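Local coordinates for protein cyanophycinase-like exopeptidase (actinobacterium SCGC AAA027-L06, PDB 6NQC) that probably hydrolyses peptide bonds as a serine exopeptidase of family S51, related to the cyanophycinases, at residues 129-133 against 134-138; 44-47 against 48-52. All coordinates share one frame; numbering follows the deposited sequence.

Contact 1: residues 129-133 against 134-138; sequences DTLIN and TPLWQ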
loop_
_atom_site.group_PDB
_atom_site.type_symbol
_atom_site.label_atom_id
_atom_site.label_comp_id
_atom_site.label_asym_id
_atom_site.label_seq_id
_atom_site.Cartn_x
_atom_site.Cartn_y
_atom_site.Cartn_z
ATOM N N ASP A 129 2.272 -3.787 -13.256
ATOM C CA ASP A 129 3.024 -4.260 -14.421
ATOM C C ASP A 129 4.511 -3.919 -14.321
ATOM O O ASP A 129 5.352 -4.670 -14.809
ATOM C CB ASP A 129 2.451 -3.658 -15.694
ATOM C CG ASP A 129 1.093 -4.243 -16.086
ATOM O OD1 ASP A 129 0.726 -5.336 -15.606
ATOM O OD2 ASP A 129 0.381 -3.578 -16.855
ATOM N N THR A 130 4.859 -2.826 -13.640
ATOM C CA THR A 130 6.245 -2.385 -13.601
ATOM C C THR A 130 7.063 -3.149 -12.574
ATOM O O THR A 130 8.235 -3.436 -12.842
ATOM C CB THR A 130 6.323 -0.875 -13.333
ATOM O OG1 THR A 130 5.748 -0.156 -14.438
ATOM C CG2 THR A 130 7.721 -0.431 -13.209
ATOM N N LEU A 131 6.483 -3.525 -11.427
ATOM C CA LEU A 131 7.255 -4.201 -10.394
ATOM C C LEU A 131 7.009 -5.701 -10.301
ATOM O O LEU A 131 7.778 -6.394 -9.608
ATOM C CB LEU A 131 6.981 -3.598 -9.014
ATOM C CG LEU A 131 7.305 -2.101 -8.912
ATOM C CD1 LEU A 131 7.054 -1.576 -7.504
ATOM C CD2 LEU A 131 8.717 -1.797 -9.393
ATOM N N ILE A 132 5.941 -6.228 -10.915
ATOM C CA ILE A 132 5.606 -7.631 -10.644
ATOM C C ILE A 132 6.775 -8.507 -11.063
ATOM O O ILE A 132 7.345 -8.332 -12.149
ATOM C CB ILE A 132 4.314 -8.032 -11.368
ATOM C CG1 ILE A 132 3.842 -9.393 -10.902
ATOM C CG2 ILE A 132 4.546 -8.000 -12.880
ATOM C CD1 ILE A 132 2.411 -9.756 -11.387
ATOM N N ASN A 133 7.136 -9.461 -10.207
ATOM C CA ASN A 133 8.177 -10.437 -10.524
ATOM C C ASN A 133 9.496 -9.772 -10.895
ATOM O O ASN A 133 10.215 -10.223 -11.797
ATOM C CB ASN A 133 7.739 -11.377 -11.649
ATOM C CG ASN A 133 6.479 -12.099 -11.329
ATOM O OD1 ASN A 133 6.168 -12.338 -10.155
ATOM N ND2 ASN A 133 5.735 -12.459 -12.349
ATOM N N THR A 134 9.858 -8.714 -10.154
ATOM C CA THR A 134 11.136 -8.079 -10.372
ATOM C C THR A 134 12.036 -8.335 -9.167
ATOM O O THR A 134 11.559 -8.615 -8.059
ATOM C CB THR A 134 11.028 -6.562 -10.550
ATOM O OG1 THR A 134 10.434 -6.022 -9.357
ATOM C CG2 THR A 134 10.225 -6.171 -11.755
ATOM N N PRO A 135 13.342 -8.164 -9.323
ATOM C CA PRO A 135 14.212 -8.297 -8.153
ATOM C C PRO A 135 13.865 -7.285 -7.077
ATOM O O PRO A 135 13.938 -7.602 -5.892
ATOM C CB PRO A 135 15.621 -8.090 -8.734
ATOM C CG PRO A 135 15.463 -7.630 -10.115
ATOM C CD PRO A 135 14.101 -7.996 -10.589
ATOM N N LEU A 136 13.440 -6.081 -7.455
ATOM C CA LEU A 136 13.074 -5.074 -6.447
ATOM C C LEU A 136 11.876 -5.536 -5.622
ATOM O O LEU A 136 11.863 -5.412 -4.387
ATOM C CB LEU A 136 12.772 -3.742 -7.138
ATOM C CG LEU A 136 12.459 -2.614 -6.152
ATOM C CD1 LEU A 136 13.754 -2.089 -5.577
ATOM C CD2 LEU A 136 11.675 -1.521 -6.812
ATOM N N TRP A 137 10.860 -6.072 -6.281
ATOM C CA TRP A 137 9.707 -6.577 -5.541
ATOM C C TRP A 137 10.121 -7.723 -4.609
ATOM O O TRP A 137 9.675 -7.797 -3.470
ATOM C CB TRP A 137 8.591 -7.043 -6.506
ATOM C CG TRP A 137 7.655 -7.852 -5.715
ATOM C CD1 TRP A 137 7.506 -9.205 -5.735
ATOM C CD2 TRP A 137 6.796 -7.363 -4.682
ATOM N NE1 TRP A 137 6.614 -9.591 -4.762
ATOM C CE2 TRP A 137 6.147 -8.481 -4.116
ATOM C CE3 TRP A 137 6.533 -6.098 -4.165
ATOM C CZ2 TRP A 137 5.247 -8.366 -3.063
ATOM C CZ3 TRP A 137 5.630 -5.987 -3.131
ATOM C CH2 TRP A 137 4.997 -7.110 -2.596
ATOM N N GLN A 138 10.975 -8.636 -5.082
ATOM C CA GLN A 138 11.405 -9.731 -4.221
ATOM C C GLN A 138 12.126 -9.181 -2.983
ATOM O O GLN A 138 11.913 -9.666 -1.867
ATOM C CB GLN A 138 12.272 -10.705 -5.014
ATOM C CG GLN A 138 12.497 -12.045 -4.334
ATOM C CD GLN A 138 11.204 -12.712 -3.918
ATOM O OE1 GLN A 138 10.158 -12.510 -4.543
ATOM N NE2 GLN A 138 11.255 -13.483 -2.836
#
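Thr134 OG1 sits between two backbone partners, giving its proton to Leu131 O at 2.7 Å and accepting from Trp137 N at 3.1 Å. The second bond is close to straight, with an N-H...O angle of 165°. Toward Leu131 the hydroxyl approaches tilted 29° from the carbonyl plane. With chi1 at 60°, OG1 lies between its own N and carbonyl carbon, where it can serve both partners. Leu131 O also receives a weak bond from Thr134 N, so one carbonyl takes two donors from the same residue. The segment links two helices: helix 124-131 ends, a type II beta turn runs from Leu131 to Thr134, and Thr134 is the N-cap of helix 135-145, whose Gln138 N then bonds back to Thr134 O. Trp137 CB presses against the same carbonyl, 3.3 Å from Leu131 O, while its indole stacks with Phe178. On the apolar side, Leu131 CD2 meets Leu136 CD2 at 3.9 Å; Leu131 continues onto Phe119 of strand 116-119 and Leu136 onto helix 105-110. Arg99 donates to Ile132 O, and Thr130 OG1 is hydrogen-bonded to Tyr126 O one turn earlier.

Contact 2: residues 44-47 against 48-52; sequences SLIE and DGIAN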
loop_
_atom_site.group_PDB
_atom_site.type_symbol
_atom_site.label_atom_id
_atom_site.label_comp_id
_atom_site.label_asym_id
_atom_site.label_seq_id
_atom_site.Cartn_x
_atom_site.Cartn_y
_atom_site.Cartn_z
ATOM N N SER A 44 3.993 5.236 13.360
ATOM C CA SER A 44 3.834 3.951 14.035
ATOM C C SER A 44 4.331 2.790 13.174
ATOM O O SER A 44 4.859 1.803 13.697
ATOM C CB SER A 44 2.361 3.740 14.419
ATOM O OG SER A 44 1.510 3.539 13.282
ATOM N N LEU A 45 4.124 2.862 11.851
ATOM C CA LEU A 45 4.629 1.827 10.959
ATOM C C LEU A 45 6.150 1.806 10.953
ATOM O O LEU A 45 6.764 0.729 10.865
ATOM C CB LEU A 45 4.122 2.066 9.537
ATOM C CG LEU A 45 2.633 1.882 9.272
ATOM C CD1 LEU A 45 2.270 2.271 7.818
ATOM C CD2 LEU A 45 2.256 0.439 9.535
ATOM N N ILE A 46 6.780 2.991 11.014
ATOM C CA ILE A 46 8.234 3.039 11.065
ATOM C C ILE A 46 8.724 2.455 12.376
ATOM O O ILE A 46 9.685 1.664 12.410
ATOM C CB ILE A 46 8.742 4.475 10.892
ATOM C CG1 ILE A 46 8.393 4.961 9.505
ATOM C CG2 ILE A 46 10.249 4.545 11.162
ATOM C CD1 ILE A 46 8.412 6.468 9.380
ATOM N N GLU A 47 8.037 2.803 13.468
ATOM C CA GLU A 47 8.359 2.253 14.785
ATOM C C GLU A 47 8.213 0.736 14.815
ATOM O O GLU A 47 9.046 0.048 15.401
ATOM C CB GLU A 47 7.451 2.901 15.825
ATOM C CG GLU A 47 7.770 4.347 16.071
ATOM C CD GLU A 47 6.790 5.007 17.042
ATOM O OE1 GLU A 47 5.601 4.620 17.082
ATOM O OE2 GLU A 47 7.230 5.914 17.771
ATOM N N ASP A 48 7.174 0.199 14.157
ATOM C CA ASP A 48 7.008 -1.238 14.098
ATOM C C ASP A 48 8.225 -1.916 13.467
ATOM O O ASP A 48 8.701 -2.956 13.949
ATOM C CB ASP A 48 5.743 -1.575 13.305
ATOM C CG ASP A 48 4.429 -1.245 14.069
ATOM O OD1 ASP A 48 4.455 -1.004 15.292
ATOM O OD2 ASP A 48 3.346 -1.260 13.431
ATOM N N GLY A 49 8.721 -1.370 12.359
ATOM C CA GLY A 49 9.849 -1.995 11.685
ATOM C C GLY A 49 11.143 -1.808 12.469
ATOM O O GLY A 49 12.004 -2.697 12.491
ATOM N N ILE A 50 11.299 -0.643 13.095
ATOM C CA ILE A 50 12.438 -0.408 13.983
ATOM C C ILE A 50 12.478 -1.457 15.091
ATOM O O ILE A 50 13.526 -2.038 15.379
ATOM C CB ILE A 50 12.374 1.025 14.550
ATOM C CG1 ILE A 50 12.843 2.041 13.496
ATOM C CG2 ILE A 50 13.253 1.154 15.824
ATOM C CD1 ILE A 50 12.540 3.506 13.836
ATOM N N ALA A 51 11.325 -1.725 15.715
ATOM C CA ALA A 51 11.261 -2.699 16.799
ATOM C C ALA A 51 11.681 -4.072 16.315
ATOM O O ALA A 51 12.260 -4.847 17.078
ATOM C CB ALA A 51 9.850 -2.740 17.369
ATOM N N ASN A 52 11.432 -4.386 15.043
ATOM C CA ASN A 52 11.867 -5.639 14.454
ATOM C C ASN A 52 13.308 -5.607 13.968
ATOM O O ASN A 52 13.747 -6.579 13.351
ATOM C CB ASN A 52 10.929 -6.016 13.293
ATOM C CG ASN A 52 9.610 -6.579 13.767
ATOM O OD1 ASN A 52 9.540 -7.212 14.816
ATOM N ND2 ASN A 52 8.550 -6.367 12.995
#
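Residues 44-51 form the last turns of helix 39-51, and Asn52 follows as the first residue to leave helical geometry. Four successive i to i+4 bonds tie the turns together: Asp48 N to Ser44 O, Gly49 N to Leu45 O, Ile50 N to Ile46 O and Ala51 N to Glu47 O. Ile50 N lies 2.9 Å from Ile46 O, nearly along the C=O axis; the bond from Gly49 N to Leu45 O is longer, at 3.2 Å. Among the side chains, Ile46 CG2 and Ile50 CD1 meet at 3.7 Å, one turn apart, as the two chains cross obliquely. Ile50 CG1 also passes 3.4 Å from Ile46 O. With chi1 at -72°, Asp48 folds back along the helix, leaving its CG 3.1 Å from Ser44 O. Its OD2 is taken up by other parts of the chain, in a salt bridge with Arg226 NH1 and a hydrogen bond with Ser25 OG. Ser44 OG is hydrogen-bonded to the same Arg226 nitrogen and to Phe41 O, so the arginine joins both turns. Leu45 and Ile46 both pack on Leu116 of strand 116-119, Leu45 also reaches Ala151 of strand 149-153, and Asp48 touches Ser149 on that strand, which sets this end of the helix against the parallel part of the eight-stranded sheet.

In the fold
Contacts 1 and 2 lie about 24 Å apart between centres and their nearest atoms are about 14 Å apart, so they do not touch, yet both pack side chains on strand 116-119, at Phe119 and at Leu116. Contact 1 is the more buried and joins two helices, where a threonine hydroxyl and a turn carbonyl supply much of the bonding, although Arg99 also reaches the turn. Contact 2 is partly buried and belongs almost wholly to a single helix, its turns held by regular backbone bonds. One of its two acidic side chains, Asp48, pairs with an arginine from elsewhere in the chain; Asn52 also reaches other parts, while Ser44 bonds both within its helix and to Arg226.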